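Long-range contacts in toll-like receptor 13 (Mus musculus, PDB 4Z0C), which recognises bacterial 23S ribosomal RNA through its leucine-rich-repeat ectodomain and signals through MYD88 and TRAF6 to trigger NF-kappa-B activation and inflammation: residues 1-6 and 681-686; 631-636 and 655-660. One frame throughout, in Å; residues are numbered along the deposited sequence.

Contact 1 of 2, residues 1-6 and 681-686; sequences YGFNKC and EVHIPF
His-683 meets two aromatic rings of the N-terminal segment, Tyr-1 and Phe-3, which lie in directions roughly at right angles to each other, so that residues from the two extremes of the chain share one aromatic cluster. With CG anti to the backbone N (chi1 -180°), the imidazole reaches across the first residues and presents an edge to the face of Tyr-1 in an offset edge-to-face pair, planes 67° apart, ND1 lying 3.3 Å from CE1 of Tyr-1. CB of His-683 sits over the same phenol ring as a CH-pi contact, 3.9 Å from its centroid. The next imidazole atom, CE1, lies over one face of Phe-3, offset toward the rim and 3.6 Å from CE2; these two rings are oblique to each other. A histidine suits this place because its flat ring packs against both aromatics while NE2 still makes a weak hydrogen bond to Thr-7 OG1.

Between the backbones runs a single hydrogen bond, from Ile-684 N to Tyr-1 O (3.1 Å), rather bent at 138°. Gly-2 follows; having no side chain, it lets its CA come within 3.3 Å of Ile-684 O. Farther along, the Phe-686 ring turns its edge to the backbone, CE1 coming 3.3 Å from Lys-5 O.

The contact joins the N-terminal cap of the solenoid, held by the Cys-6 to Cys-18 disulfide, to the C-terminal LRRCT cap. The phenol OH is bonded to Gln-8 in strand 7-9; Val-682 and Ile-684 pack on Trp-675 of helix 670-678, while His-683 makes backbone hydrogen bonds to Met-654 and Phe-656, beside and within strand 655-657.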
ATOM      1  N   TYR A   1     -27.692  28.713 -14.081  1.00 56.04           N
ATOM      2  CA  TYR A   1     -27.250  27.589 -14.888  1.00 48.34           C
ATOM      3  C   TYR A   1     -26.541  26.583 -13.994  1.00 44.64           C
ATOM      4  O   TYR A   1     -25.307  26.471 -13.944  1.00 44.98           O
ATOM      5  CB  TYR A   1     -26.377  28.061 -16.033  1.00 39.56           C
ATOM      6  CG  TYR A   1     -25.968  27.013 -17.034  1.00 32.90           C
ATOM      7  CD1 TYR A   1     -26.585  25.759 -17.095  1.00 34.73           C
ATOM      8  CD2 TYR A   1     -24.915  27.272 -17.898  1.00 34.40           C
ATOM      9  CE1 TYR A   1     -26.164  24.807 -18.020  1.00 32.75           C
ATOM     10  CE2 TYR A   1     -24.483  26.352 -18.797  1.00 33.18           C
ATOM     11  CZ  TYR A   1     -25.097  25.127 -18.861  1.00 36.43           C
ATOM     12  OH  TYR A   1     -24.611  24.265 -19.789  1.00 39.38           O
ATOM     13  N   GLY A   2     -27.388  25.853 -13.291  1.00 31.74           N
ATOM     14  CA  GLY A   2     -26.999  24.768 -12.434  1.00 44.88           C
ATOM     15  C   GLY A   2     -28.356  24.261 -12.035  1.00 43.83           C
ATOM     16  O   GLY A   2     -29.299  25.053 -11.934  1.00 34.40           O
ATOM     17  N   PHE A   3     -28.468  22.955 -11.829  1.00 35.39           N
ATOM     18  CA  PHE A   3     -29.746  22.358 -11.503  1.00 26.89           C
ATOM     19  C   PHE A   3     -29.738  21.953 -10.038  1.00 35.51           C
ATOM     20  O   PHE A   3     -28.783  22.237  -9.315  1.00 38.51           O
ATOM     21  CB  PHE A   3     -30.004  21.152 -12.398  1.00 25.12           C
ATOM     22  CG  PHE A   3     -29.504  21.323 -13.814  1.00 31.38           C
ATOM     23  CD1 PHE A   3     -29.754  22.485 -14.528  1.00 37.81           C
ATOM     24  CD2 PHE A   3     -28.779  20.312 -14.430  1.00 34.64           C
ATOM     25  CE1 PHE A   3     -29.290  22.631 -15.828  1.00 40.45           C
ATOM     26  CE2 PHE A   3     -28.308  20.453 -15.733  1.00 33.69           C
ATOM     27  CZ  PHE A   3     -28.561  21.608 -16.428  1.00 37.39           C
ATOM     28  N   ASN A   4     -30.790  21.271  -9.605  1.00 38.77           N
ATOM     29  CA  ASN A   4     -30.912  20.877  -8.205  1.00 31.75           C
ATOM     30  C   ASN A   4     -30.365  19.474  -7.942  1.00 33.50           C
ATOM     31  O   ASN A   4     -29.398  19.320  -7.196  1.00 40.26           O
ATOM     32  CB  ASN A   4     -32.373  20.979  -7.749  1.00 27.78           C
ATOM     33  CG  ASN A   4     -32.598  20.416  -6.351  1.00 36.28           C
ATOM     34  OD1 ASN A   4     -31.676  20.320  -5.540  1.00 46.24           O
ATOM     35  ND2 ASN A   4     -33.842  20.060  -6.058  1.00 37.01           N
ATOM     36  N   LYS A   5     -30.997  18.464  -8.535  1.00 28.60           N
ATOM     37  CA  LYS A   5     -30.652  17.066  -8.283  1.00 30.27           C
ATOM     38  C   LYS A   5     -29.672  16.476  -9.297  1.00 31.62           C
ATOM     39  O   LYS A   5     -29.007  15.490  -9.011  1.00 43.56           O
ATOM     40  CB  LYS A   5     -31.921  16.217  -8.258  1.00 41.05           C
ATOM     41  CG  LYS A   5     -32.184  15.547  -6.931  1.00 51.36           C
ATOM     42  CD  LYS A   5     -32.848  16.477  -5.948  1.00 53.01           C
ATOM     43  CE  LYS A   5     -33.303  15.706  -4.723  1.00 55.78           C
ATOM     44  NZ  LYS A   5     -33.809  16.610  -3.654  1.00 58.19           N
ATOM     45  N   CYS A   6     -29.554  17.113 -10.457  1.00 33.66           N
ATOM     46  CA  CYS A   6     -28.812  16.579 -11.596  1.00 23.04           C
ATOM     47  C   CYS A   6     -27.653  17.482 -11.975  1.00 26.64           C
ATOM     48  O   CYS A   6     -27.668  18.681 -11.683  1.00 22.71           O
ATOM     49  CB  CYS A   6     -29.741  16.499 -12.828  1.00 25.00           C
ATOM     50  SG  CYS A   6     -31.200  15.437 -12.693  1.00 41.68           S
ATOM     51  N   GLU A 681     -22.940  30.577 -19.860  1.00 31.28           N
ATOM     52  CA  GLU A 681     -21.673  30.120 -20.389  1.00 38.10           C
ATOM     53  C   GLU A 681     -21.085  29.060 -19.464  1.00 41.72           C
ATOM     54  O   GLU A 681     -20.413  28.131 -19.919  1.00 39.48           O
ATOM     55  CB  GLU A 681     -20.720  31.303 -20.529  1.00 48.78           C
ATOM     56  CG  GLU A 681     -19.308  30.939 -20.938  1.00 61.77           C
ATOM     57  CD  GLU A 681     -19.156  30.799 -22.449  1.00 70.04           C
ATOM     58  OE1 GLU A 681     -18.071  30.347 -22.886  1.00 76.08           O
ATOM     59  OE2 GLU A 681     -20.109  31.154 -23.193  1.00 61.92           O
ATOM     60  N   VAL A 682     -21.376  29.176 -18.170  1.00 35.77           N
ATOM     61  CA  VAL A 682     -20.770  28.297 -17.193  1.00 31.57           C
ATOM     62  C   VAL A 682     -21.790  27.477 -16.420  1.00 37.89           C
ATOM     63  O   VAL A 682     -22.689  28.024 -15.784  1.00 37.93           O
ATOM     64  CB  VAL A 682     -19.892  29.063 -16.172  1.00 29.34           C
ATOM     65  CG1 VAL A 682     -19.268  28.073 -15.169  1.00 21.71           C
ATOM     66  CG2 VAL A 682     -18.803  29.849 -16.884  1.00 25.80           C
ATOM     67  N   HIS A 683     -21.617  26.156 -16.468  1.00 35.36           N
ATOM     68  CA  HIS A 683     -22.437  25.239 -15.684  1.00 31.92           C
ATOM     69  C   HIS A 683     -21.848  25.012 -14.286  1.00 25.98           C
ATOM     70  O   HIS A 683     -20.641  24.921 -14.130  1.00 22.67           O
ATOM     71  CB  HIS A 683     -22.647  23.887 -16.390  1.00 28.96           C
ATOM     72  CG  HIS A 683     -23.489  22.948 -15.593  1.00 29.23           C
ATOM     73  ND1 HIS A 683     -24.854  23.095 -15.475  1.00 27.14           N
ATOM     74  CD2 HIS A 683     -23.157  21.897 -14.802  1.00 29.17           C
ATOM     75  CE1 HIS A 683     -25.332  22.161 -14.672  1.00 22.84           C
ATOM     76  NE2 HIS A 683     -24.322  21.421 -14.252  1.00 34.58           N
ATOM     77  N   ILE A 684     -22.724  24.925 -13.290  1.00 25.83           N
ATOM     78  CA  ILE A 684     -22.327  24.802 -11.899  1.00 22.26           C
ATOM     79  C   ILE A 684     -23.118  23.700 -11.193  1.00 29.83           C
ATOM     80  O   ILE A 684     -24.269  23.896 -10.819  1.00 28.97           O
ATOM     81  CB  ILE A 684     -22.396  26.180 -11.152  1.00 41.89           C
ATOM     82  CG1 ILE A 684     -21.253  27.067 -11.647  1.00 39.26           C
ATOM     83  CG2 ILE A 684     -22.281  26.017  -9.617  1.00 30.85           C
ATOM     84  CD1 ILE A 684     -21.506  28.482 -11.565  1.00 33.91           C
ATOM     85  N   PRO A 685     -22.482  22.527 -11.030  1.00 38.21           N
ATOM     86  CA  PRO A 685     -23.074  21.288 -10.519  1.00 42.33           C
ATOM     87  C   PRO A 685     -23.838  21.424  -9.208  1.00 40.91           C
ATOM     88  O   PRO A 685     -23.265  21.783  -8.167  1.00 34.14           O
ATOM     89  CB  PRO A 685     -21.857  20.380 -10.294  1.00 42.28           C
ATOM     90  CG  PRO A 685     -20.751  20.963 -11.091  1.00 41.58           C
ATOM     91  CD  PRO A 685     -21.166  22.289 -11.648  1.00 38.15           C
ATOM     92  N   PHE A 686     -25.122  21.084  -9.286  1.00 36.08           N
ATOM     93  CA  PHE A 686     -26.026  20.967  -8.143  1.00 34.48           C
ATOM     94  C   PHE A 686     -26.272  22.286  -7.423  1.00 38.17           C
ATOM     95  O   PHE A 686     -26.791  22.295  -6.309  1.00 39.08           O
ATOM     96  CB  PHE A 686     -25.558  19.881  -7.173  1.00 30.80           C
ATOM     97  CG  PHE A 686     -25.204  18.577  -7.848  1.00 32.63           C
ATOM     98  CD1 PHE A 686     -26.187  17.805  -8.459  1.00 32.41           C
ATOM     99  CD2 PHE A 686     -23.892  18.132  -7.888  1.00 28.98           C
ATOM    100  CE1 PHE A 686     -25.874  16.610  -9.096  1.00 31.87           C
ATOM    101  CE2 PHE A 686     -23.570  16.931  -8.518  1.00 34.49           C
ATOM    102  CZ  PHE A 686     -24.574  16.167  -9.124  1.00 26.82           C
TER

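Contact 2 of 2, residues 631-636 and 655-660; sequences VFSLRF and FFDVYG. With nucleotides of chain C.
Strands 631-633 and 655-657 run parallel, 3° apart, joined by hydrogen bonds such as Phe-632 N to Phe-655 O (3.0 Å) and Leu-634 N to Asp-657 O (2.7 Å); beyond them Phe-636 N still reaches Tyr-659 O. On one face Phe-656 turns its edge toward the face of Phe-632, planes 63° apart, and touches CD1 of Leu-634: bulky apolar groups suited to a solvent-excluded interior. The other face is mixed: Val-631 packs on Phe-655, then Ser-633 and Asp-657 bring polar groups. Just beyond the strand, Arg-635 NH1 forms a salt bridge with Asp-657 OD2 (2.9 Å), although the hydrogen bond is weak and the guanidinium and carboxylate planes stand 72° apart. OD1 of Asp-657 accepts from Tyr-659 N, an Asx turn that steadies the carboxylate. Bent at chi2 and chi3, the arginine brings NH2 to OP2 of G8 of chain C, 2.6 Å away, with NE adding a weak bond. Phe-636 has Arg-635 CG over one face and the G8 O2' over the opposite one. Gly-660 takes a positive phi that glycine readily adopts, its CA beside Phe-636 CD1. Parallel strands of successive turns characterise the leucine-rich-repeat solenoid; here Arg-635 and Phe-636 belong to the RNA-binding site.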
ATOM      1  N   VAL A 631     -12.624  23.563 -17.364  1.00 35.53           N
ATOM      2  CA  VAL A 631     -13.135  22.806 -16.232  1.00 25.67           C
ATOM      3  C   VAL A 631     -12.289  23.110 -15.004  1.00 27.34           C
ATOM      4  O   VAL A 631     -11.078  22.960 -15.024  1.00 26.45           O
ATOM      5  CB  VAL A 631     -13.161  21.299 -16.531  1.00 26.89           C
ATOM      6  CG1 VAL A 631     -13.704  20.542 -15.342  1.00 23.05           C
ATOM      7  CG2 VAL A 631     -14.026  21.046 -17.755  1.00 21.07           C
ATOM      8  N   PHE A 632     -12.948  23.596 -13.962  1.00 27.94           N
ATOM      9  CA  PHE A 632     -12.311  23.991 -12.726  1.00 27.05           C
ATOM     10  C   PHE A 632     -13.120  23.336 -11.628  1.00 29.55           C
ATOM     11  O   PHE A 632     -14.295  23.667 -11.445  1.00 31.45           O
ATOM     12  CB  PHE A 632     -12.350  25.522 -12.566  1.00 28.48           C
ATOM     13  CG  PHE A 632     -11.514  26.047 -11.411  1.00 31.03           C
ATOM     14  CD1 PHE A 632     -10.695  25.189 -10.663  1.00 27.85           C
ATOM     15  CD2 PHE A 632     -11.559  27.394 -11.062  1.00 35.25           C
ATOM     16  CE1 PHE A 632      -9.926  25.660  -9.598  1.00 31.68           C
ATOM     17  CE2 PHE A 632     -10.794  27.885  -9.997  1.00 37.60           C
ATOM     18  CZ  PHE A 632      -9.972  27.015  -9.263  1.00 38.38           C
ATOM     19  N   SER A 633     -12.515  22.404 -10.898  1.00 23.74           N
ATOM     20  CA  SER A 633     -13.265  21.762  -9.833  1.00 28.88           C
ATOM     21  C   SER A 633     -12.678  21.946  -8.452  1.00 28.19           C
ATOM     22  O   SER A 633     -11.512  21.659  -8.208  1.00 33.33           O
ATOM     23  CB  SER A 633     -13.471  20.279 -10.102  1.00 30.29           C
ATOM     24  OG  SER A 633     -14.272  19.730  -9.069  1.00 36.60           O
ATOM     25  N   LEU A 634     -13.521  22.418  -7.549  1.00 35.05           N
ATOM     26  CA  LEU A 634     -13.150  22.649  -6.165  1.00 32.16           C
ATOM     27  C   LEU A 634     -14.141  21.861  -5.310  1.00 29.67           C
ATOM     28  O   LEU A 634     -14.444  22.220  -4.173  1.00 37.05           O
ATOM     29  CB  LEU A 634     -13.203  24.155  -5.862  1.00 26.46           C
ATOM     30  CG  LEU A 634     -12.141  25.003  -6.575  1.00 23.36           C
ATOM     31  CD1 LEU A 634     -12.532  26.467  -6.596  1.00 26.12           C
ATOM     32  CD2 LEU A 634     -10.789  24.858  -5.903  1.00 23.53           C
ATOM     33  N   ARG A 635     -14.680  20.807  -5.906  1.00 28.80           N
ATOM     34  CA  ARG A 635     -15.616  19.902  -5.239  1.00 25.42           C
ATOM     35  C   ARG A 635     -15.022  19.369  -3.927  1.00 27.87           C
ATOM     36  O   ARG A 635     -13.856  19.000  -3.883  1.00 20.74           O
ATOM     37  CB  ARG A 635     -15.900  18.742  -6.174  1.00 19.47           C
ATOM     38  CG  ARG A 635     -16.968  17.782  -5.736  1.00 26.24           C
ATOM     39  CD  ARG A 635     -17.988  17.729  -6.825  1.00 35.93           C
ATOM     40  NE  ARG A 635     -18.219  16.375  -7.279  1.00 45.00           N
ATOM     41  CZ  ARG A 635     -18.982  16.073  -8.322  1.00 41.59           C
ATOM     42  NH1 ARG A 635     -19.586  17.036  -9.008  1.00 39.92           N
ATOM     43  NH2 ARG A 635     -19.135  14.810  -8.679  1.00 41.25           N
ATOM     44  N   PHE A 636     -15.839  19.327  -2.877  1.00 29.26           N
ATOM     45  CA  PHE A 636     -15.458  18.777  -1.570  1.00 29.80           C
ATOM     46  C   PHE A 636     -14.290  19.509  -0.895  1.00 32.03           C
ATOM     47  O   PHE A 636     -13.276  18.907  -0.541  1.00 43.96           O
ATOM     48  CB  PHE A 636     -15.181  17.261  -1.672  1.00 25.35           C
ATOM     49  CG  PHE A 636     -16.379  16.456  -2.106  1.00 26.04           C
ATOM     50  CD1 PHE A 636     -17.623  16.673  -1.529  1.00 20.10           C
ATOM     51  CD2 PHE A 636     -16.261  15.484  -3.092  1.00 26.24           C
ATOM     52  CE1 PHE A 636     -18.725  15.936  -1.921  1.00 30.99           C
ATOM     53  CE2 PHE A 636     -17.368  14.751  -3.505  1.00 27.99           C
ATOM     54  CZ  PHE A 636     -18.599  14.968  -2.910  1.00 30.57           C
ATOM     55  N   PHE A 655     -17.359  25.006 -16.884  1.00 25.99           N
ATOM     56  CA  PHE A 655     -17.757  24.095 -15.831  1.00 17.63           C
ATOM     57  C   PHE A 655     -16.953  24.485 -14.595  1.00 25.51           C
ATOM     58  O   PHE A 655     -15.728  24.441 -14.619  1.00 33.20           O
ATOM     59  CB  PHE A 655     -17.424  22.667 -16.246  1.00 27.70           C
ATOM     60  CG  PHE A 655     -18.034  21.608 -15.368  1.00 33.52           C
ATOM     61  CD1 PHE A 655     -17.340  21.110 -14.274  1.00 41.03           C
ATOM     62  CD2 PHE A 655     -19.283  21.081 -15.659  1.00 36.16           C
ATOM     63  CE1 PHE A 655     -17.895  20.117 -13.477  1.00 44.10           C
ATOM     64  CE2 PHE A 655     -19.844  20.088 -14.866  1.00 36.26           C
ATOM     65  CZ  PHE A 655     -19.152  19.605 -13.781  1.00 33.98           C
ATOM     66  N   PHE A 656     -17.642  24.882 -13.528  1.00 24.08           N
ATOM     67  CA  PHE A 656     -17.012  25.362 -12.298  1.00 26.87           C
ATOM     68  C   PHE A 656     -17.728  24.713 -11.139  1.00 32.48           C
ATOM     69  O   PHE A 656     -18.920  24.961 -10.920  1.00 31.58           O
ATOM     70  CB  PHE A 656     -17.099  26.884 -12.194  1.00 31.12           C
ATOM     71  CG  PHE A 656     -16.613  27.439 -10.879  1.00 31.69           C
ATOM     72  CD1 PHE A 656     -15.253  27.517 -10.602  1.00 29.08           C
ATOM     73  CD2 PHE A 656     -17.516  27.915  -9.933  1.00 30.51           C
ATOM     74  CE1 PHE A 656     -14.792  28.045  -9.395  1.00 31.97           C
ATOM     75  CE2 PHE A 656     -17.068  28.437  -8.729  1.00 37.54           C
ATOM     76  CZ  PHE A 656     -15.697  28.502  -8.458  1.00 36.22           C
ATOM     77  N   ASP A 657     -17.005  23.856 -10.422  1.00 29.00           N
ATOM     78  CA  ASP A 657     -17.630  22.915  -9.511  1.00 24.88           C
ATOM     79  C   ASP A 657     -17.258  23.271  -8.101  1.00 33.33           C
ATOM     80  O   ASP A 657     -16.092  23.163  -7.706  1.00 28.63           O
ATOM     81  CB  ASP A 657     -17.162  21.498  -9.835  1.00 37.22           C
ATOM     82  CG  ASP A 657     -17.933  20.439  -9.081  1.00 43.35           C
ATOM     83  OD1 ASP A 657     -18.548  20.761  -8.037  1.00 46.36           O
ATOM     84  OD2 ASP A 657     -17.900  19.276  -9.524  1.00 47.93           O
ATOM     85  N   VAL A 658     -18.261  23.679  -7.334  1.00 38.36           N
ATOM     86  CA  VAL A 658     -18.040  24.105  -5.961  1.00 27.93           C
ATOM     87  C   VAL A 658     -19.069  23.417  -5.054  1.00 28.72           C
ATOM     88  O   VAL A 658     -19.403  23.876  -3.960  1.00 30.59           O
ATOM     89  CB  VAL A 658     -18.039  25.652  -5.878  1.00 35.98           C
ATOM     90  CG1 VAL A 658     -19.457  26.210  -6.003  1.00 28.16           C
ATOM     91  CG2 VAL A 658     -17.331  26.130  -4.629  1.00 36.58           C
ATOM     92  N   TYR A 659     -19.550  22.284  -5.550  1.00 30.97           N
ATOM     93  CA  TYR A 659     -20.376  21.356  -4.795  1.00 29.81           C
ATOM     94  C   TYR A 659     -19.596  20.782  -3.601  1.00 27.95           C
ATOM     95  O   TYR A 659     -18.380  20.661  -3.652  1.00 27.97           O
ATOM     96  CB  TYR A 659     -20.828  20.246  -5.735  1.00 19.97           C
ATOM     97  CG  TYR A 659     -21.561  19.086  -5.096  1.00 35.36           C
ATOM     98  CD1 TYR A 659     -22.811  19.263  -4.499  1.00 34.15           C
ATOM     99  CD2 TYR A 659     -21.028  17.790  -5.148  1.00 35.14           C
ATOM    100  CE1 TYR A 659     -23.486  18.198  -3.930  1.00 34.78           C
ATOM    101  CE2 TYR A 659     -21.700  16.716  -4.591  1.00 31.43           C
ATOM    102  CZ  TYR A 659     -22.924  16.924  -3.984  1.00 40.50           C
ATOM    103  OH  TYR A 659     -23.580  15.860  -3.419  1.00 45.44           O
ATOM    104  N   GLY A 660     -20.304  20.433  -2.533  1.00 25.60           N
ATOM    105  CA  GLY A 660     -19.681  19.871  -1.352  1.00 25.06           C
ATOM    106  C   GLY A 660     -18.847  20.873  -0.568  1.00 31.82           C
ATOM    107  O   GLY A 660     -17.941  20.475   0.163  1.00 31.93           O
TER
ATOM    108  P     G C   8     -18.810  12.049  -6.239  1.00 35.46           P
ATOM    109  OP1   G C   8     -20.260  12.039  -5.909  1.00 29.05           O
ATOM    110  OP2   G C   8     -18.129  13.232  -6.825  1.00 34.61           O
ATOM    111  O5'   G C   8     -18.102  11.709  -4.853  1.00 31.07           O
ATOM    112  C5'   G C   8     -18.378  10.468  -4.215  1.00 41.76           C
ATOM    113  C4'   G C   8     -17.559  10.271  -2.966  1.00 37.74           C
ATOM    114  O4'   G C   8     -16.160  10.078  -3.313  1.00 29.58           O
ATOM    115  C3'   G C   8     -17.607  11.430  -1.972  1.00 35.04           C
ATOM    116  O3'   G C   8     -17.898  10.948  -0.670  1.00 36.57           O
ATOM    117  C2'   G C   8     -16.193  11.998  -2.000  1.00 34.87           C
ATOM    118  O2'   G C   8     -15.744  12.515  -0.767  1.00 41.07           O
ATOM    119  C1'   G C   8     -15.363  10.798  -2.412  1.00 32.50           C
ATOM    120  N9    G C   8     -14.097  11.194  -3.026  1.00 32.40           N
ATOM    121  C8    G C   8     -12.856  10.833  -2.563  1.00 25.28           C
ATOM    122  N7    G C   8     -11.896  11.394  -3.246  1.00 34.69           N
ATOM    123  C5    G C   8     -12.536  12.198  -4.187  1.00 33.99           C
ATOM    124  C6    G C   8     -12.002  13.046  -5.201  1.00 34.22           C
ATOM    125  O6    G C   8     -10.819  13.269  -5.486  1.00 34.75           O
ATOM    126  N1    G C   8     -13.000  13.672  -5.937  1.00 31.49           N
ATOM    127  C2    G C   8     -14.341  13.510  -5.716  1.00 35.25           C
ATOM    128  N2    G C   8     -15.154  14.211  -6.525  1.00 37.82           N
ATOM    129  N3    G C   8     -14.847  12.724  -4.772  1.00 30.97           N
ATOM    130  C4    G C   8     -13.900  12.101  -4.046  1.00 27.53           C
ATOM    131  P     A C   7     -18.803  12.033 -11.440  1.00 34.98           P
ATOM    132  OP1   A C   7     -20.069  11.781 -10.712  1.00 40.18           O
ATOM    133  OP2   A C   7     -18.265  13.405 -11.570  1.00 34.90           O
ATOM    134  O5'   A C   7     -17.674  11.135 -10.763  1.00 43.08           O
ATOM    135  C5'   A C   7     -17.979   9.861 -10.217  1.00 31.73           C
ATOM    136  C4'   A C   7     -17.213   9.619  -8.943  1.00 27.40           C
ATOM    137  O4'   A C   7     -15.795   9.451  -9.224  1.00 24.71           O
ATOM    138  C3'   A C   7     -17.253  10.748  -7.926  1.00 26.73           C
ATOM    139  O3'   A C   7     -18.462  10.785  -7.180  1.00 28.43           O
ATOM    140  C2'   A C   7     -16.002  10.479  -7.084  1.00 29.17           C
ATOM    141  O2'   A C   7     -16.236   9.432  -6.157  1.00 28.42           O
ATOM    142  C1'   A C   7     -15.026   9.964  -8.145  1.00 27.50           C
ATOM    143  N9    A C   7     -14.157  11.043  -8.652  1.00 35.88           N
ATOM    144  C8    A C   7     -14.546  12.060  -9.494  1.00 31.76           C
ATOM    145  N7    A C   7     -13.581  12.881  -9.800  1.00 34.90           N
ATOM    146  C5    A C   7     -12.483  12.389  -9.100  1.00 38.66           C
ATOM    147  C6    A C   7     -11.149  12.844  -9.001  1.00 40.69           C
ATOM    148  N6    A C   7     -10.722  13.929  -9.653  1.00 33.38           N
ATOM    149  N1    A C   7     -10.278  12.136  -8.218  1.00 39.01           N
ATOM    150  C2    A C   7     -10.739  11.047  -7.581  1.00 33.84           C
ATOM    151  N3    A C   7     -11.975  10.533  -7.594  1.00 43.77           N
ATOM    152  C4    A C   7     -12.816  11.252  -8.384  1.00 39.33           C
TER

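Overall arrangement
The chain begins inside contact 1: residues 1-6 precede strand 7-9, and the path then runs through the whole leucine-rich-repeat solenoid before 681-686, in the C-terminal LRRCT region, returns to meet them. Contact 1 thus closes the solenoid into a ring, N-terminal end against C-terminal end, across 674 intervening residues. Contact 2, 631-636 with 655-660, is nested within that long loop and closes a short one of 18 residues between the last two strands of the solenoid. Their centres lie 11 Å apart, and they are linked through strand 655-657, where Pro-685 packs on Phe-655 and Asp-657. The ring closure therefore lies beside the part of contact 2 where Arg-635 and Phe-636 meet the RNA.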